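Local coordinates for protein F1 (Vaccinia virus ankara, PDB 4D2M), which inhibits apoptosis as a viral Bcl-2-like protein, binding the BH3 segment of the pro-apoptotic protein Bim, at residues Asp99-Arg102 with Asp103-Met107. The protein carries 1 engineered substitution. Residues are numbered along the deposited sequence; the frame is centred on the assembly and turned at random.
Sequences DYNR and DMNIM
The carbonyl of Tyr100 opens the first turn of helix 101-111: Tyr100 O accepts a hydrogen bond from Met104 N at 2.9 Å, with a C=O...N angle of 164°. Asp103 N lies close to the same oxygen, and Met104 CG brushes it at 3.2 Å. Two further i to i+4 bonds carry the helix on, Asn105 N to Asn101 O (3.1 Å) and Ile106 N to Arg102 O, the latter almost straight at the hydrogen (N-H...O 170°). Arg102 O is also covered by the tip of Ile106, whose CD1 comes within 3.1 Å of it.

Tyr100 CG lies anti to the carbonyl carbon (chi1 -61°), which brings the CD1 edge of the ring to Asp103. Asp103 OD2 meets this edge in plane, 3.9 Å from Tyr100 CD1, while the carboxylate stands perpendicular to the ring. Tyr100 CB is also in loose apolar contact with Met104 CE. Asn101 and Asn105, one turn apart, have side-chain amides nearly at right angles, and a water sits between them, placed to donate to Asn105 OD1 at 2.7 Å and, more weakly, to Asn101 OD1 at 3.3 Å, though it has more acceptors nearby than protons.

Met104 and Met107 rest on Phe144 of helix 135-150, whereas Tyr100 OH hydrogen-bonds an acidic side chain of the bound peptide and Asp103 packs on one of its apolar side chains. Tyr100, the N-cap residue between helices 80-99 and 101-111, also reaches the peptide, an arrangement consistent with the BH3-binding groove of a Bcl-2-like helical fold.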
ATOM      1  N   ASP A  99      15.030  -6.284 -28.690  1.00 40.64           N
ATOM      2  CA  ASP A  99      16.161  -5.602 -29.311  1.00 43.39           C
ATOM      3  C   ASP A  99      17.169  -5.101 -28.282  1.00 45.82           C
ATOM      4  O   ASP A  99      18.378  -5.201 -28.491  1.00 43.97           O
ATOM      5  CB  ASP A  99      15.666  -4.426 -30.157  1.00 47.39           C
ATOM      6  CG  ASP A  99      15.022  -4.871 -31.460  1.00 56.14           C
ATOM      7  OD1 ASP A  99      14.819  -6.091 -31.646  1.00 54.69           O
ATOM      8  OD2 ASP A  99      14.711  -3.996 -32.296  1.00 51.15           O
ATOM      9  N   TYR A 100      16.662  -4.564 -27.175  1.00 45.80           N
ATOM     10  CA  TYR A 100      17.507  -3.962 -26.147  1.00 41.31           C
ATOM     11  C   TYR A 100      17.519  -4.796 -24.870  1.00 42.26           C
ATOM     12  O   TYR A 100      17.710  -4.270 -23.775  1.00 37.53           O
ATOM     13  CB  TYR A 100      17.029  -2.540 -25.850  1.00 38.40           C
ATOM     14  CG  TYR A 100      17.096  -1.632 -27.055  1.00 46.27           C
ATOM     15  CD1 TYR A 100      18.263  -0.948 -27.365  1.00 51.22           C
ATOM     16  CD2 TYR A 100      15.999  -1.468 -27.889  1.00 44.90           C
ATOM     17  CE1 TYR A 100      18.334  -0.122 -28.467  1.00 52.22           C
ATOM     18  CE2 TYR A 100      16.060  -0.642 -28.995  1.00 44.57           C
ATOM     19  CZ  TYR A 100      17.231   0.029 -29.278  1.00 49.56           C
ATOM     20  OH  TYR A 100      17.302   0.853 -30.377  1.00 56.11           O
ATOM     21  N   ASN A 101      17.323  -6.102 -25.027  1.00 48.58           N
ATOM     22  CA  ASN A 101      17.293  -7.031 -23.902  1.00 51.94           C
ATOM     23  C   ASN A 101      18.538  -6.942 -23.020  1.00 50.57           C
ATOM     24  O   ASN A 101      18.437  -6.946 -21.792  1.00 51.41           O
ATOM     25  CB  ASN A 101      17.119  -8.461 -24.419  1.00 62.85           C
ATOM     26  CG  ASN A 101      17.709  -9.498 -23.486  1.00 71.05           C
ATOM     27  OD1 ASN A 101      17.089  -9.889 -22.497  1.00 72.65           O
ATOM     28  ND2 ASN A 101      18.916  -9.955 -23.801  1.00 71.95           N
ATOM     29  N   ARG A 102      19.709  -6.861 -23.645  1.00 44.87           N
ATOM     30  CA  ARG A 102      20.958  -6.721 -22.902  1.00 48.12           C
ATOM     31  C   ARG A 102      20.967  -5.411 -22.119  1.00 44.60           C
ATOM     32  O   ARG A 102      21.395  -5.375 -20.966  1.00 43.24           O
ATOM     33  CB  ARG A 102      22.162  -6.775 -23.842  1.00 56.91           C
ATOM     34  CG  ARG A 102      22.354  -8.109 -24.546  1.00 64.91           C
ATOM     35  CD  ARG A 102      22.819  -9.201 -23.598  1.00 71.10           C
ATOM     36  NE  ARG A 102      23.406 -10.328 -24.325  1.00 77.00           N
ATOM     37  CZ  ARG A 102      24.711 -10.510 -24.527  1.00 78.63           C
ATOM     38  NH1 ARG A 102      25.604  -9.648 -24.052  1.00 73.68           N
ATOM     39  NH2 ARG A 102      25.129 -11.569 -25.208  1.00 85.64           N
ATOM     40  N   ASP A 103      20.488  -4.343 -22.752  1.00 42.80           N
ATOM     41  CA  ASP A 103      20.433  -3.029 -22.119  1.00 41.85           C
ATOM     42  C   ASP A 103      19.485  -3.036 -20.922  1.00 42.07           C
ATOM     43  O   ASP A 103      19.748  -2.391 -19.907  1.00 41.51           O
ATOM     44  CB  ASP A 103      19.993  -1.961 -23.126  1.00 45.03           C
ATOM     45  CG  ASP A 103      20.841  -1.961 -24.384  1.00 56.04           C
ATOM     46  OD1 ASP A 103      21.113  -3.055 -24.918  1.00 61.71           O
ATOM     47  OD2 ASP A 103      21.238  -0.866 -24.838  1.00 58.71           O
ATOM     48  N   MET A 104      18.384  -3.770 -21.048  1.00 39.48           N
ATOM     49  CA  MET A 104      17.395  -3.858 -19.980  1.00 36.28           C
ATOM     50  C   MET A 104      17.962  -4.596 -18.769  1.00 36.86           C
ATOM     51  O   MET A 104      17.752  -4.181 -17.627  1.00 40.41           O
ATOM     52  CB  MET A 104      16.128  -4.559 -20.477  1.00 40.81           C
ATOM     53  CG  MET A 104      15.376  -3.798 -21.564  1.00 50.93           C
ATOM     54  SD  MET A 104      14.706  -2.220 -21.010  1.00 45.85           S
ATOM     55  CE  MET A 104      14.439  -1.402 -22.581  1.00 90.13           C
ATOM     56  N   ASN A 105      18.679  -5.687 -19.018  1.00 36.83           N
ATOM     57  CA  ASN A 105      19.260  -6.486 -17.941  1.00 37.89           C
ATOM     58  C   ASN A 105      20.255  -5.689 -17.100  1.00 38.71           C
ATOM     59  O   ASN A 105      20.181  -5.687 -15.872  1.00 39.39           O
ATOM     60  CB  ASN A 105      19.957  -7.729 -18.509  1.00 41.27           C
ATOM     61  CG  ASN A 105      18.984  -8.709 -19.140  1.00 52.78           C
ATOM     62  OD1 ASN A 105      17.780  -8.656 -18.890  1.00 58.09           O
ATOM     63  ND2 ASN A 105      19.506  -9.618 -19.957  1.00 56.50           N
ATOM     64  N   ILE A 106      21.190  -5.021 -17.765  1.00 40.09           N
ATOM     65  CA  ILE A 106      22.223  -4.266 -17.063  1.00 42.39           C
ATOM     66  C   ILE A 106      21.638  -3.030 -16.375  1.00 39.71           C
ATOM     67  O   ILE A 106      22.171  -2.566 -15.368  1.00 42.95           O
ATOM     68  CB  ILE A 106      23.383  -3.856 -18.019  1.00 90.36           C
ATOM     69  CG1 ILE A 106      22.858  -3.141 -19.277  1.00 88.93           C
ATOM     70  CG2 ILE A 106      24.215  -5.095 -18.361  1.00 95.84           C
ATOM     71  CD1 ILE A 106      23.713  -3.346 -20.531  1.00 92.78           C
ATOM     72  N   MET A 107      20.530  -2.512 -16.894  1.00 38.14           N
ATOM     73  CA  MET A 107      19.859  -1.390 -16.247  1.00 40.72           C
ATOM     74  C   MET A 107      19.096  -1.850 -15.007  1.00 39.69           C
ATOM     75  O   MET A 107      18.902  -1.075 -14.070  1.00 39.88           O
ATOM     76  CB  MET A 107      18.917  -0.690 -17.225  1.00 40.82           C
ATOM     77  CG  MET A 107      19.653   0.197 -18.217  1.00 43.39           C
ATOM     78  SD  MET A 107      18.691   0.553 -19.695  1.00 66.72           S
ATOM     79  CE  MET A 107      17.542   1.758 -19.061  1.00 38.12           C
TER
HETATM   80  O   HOH W   1      15.599  -7.903 -20.368  1.00107.61           O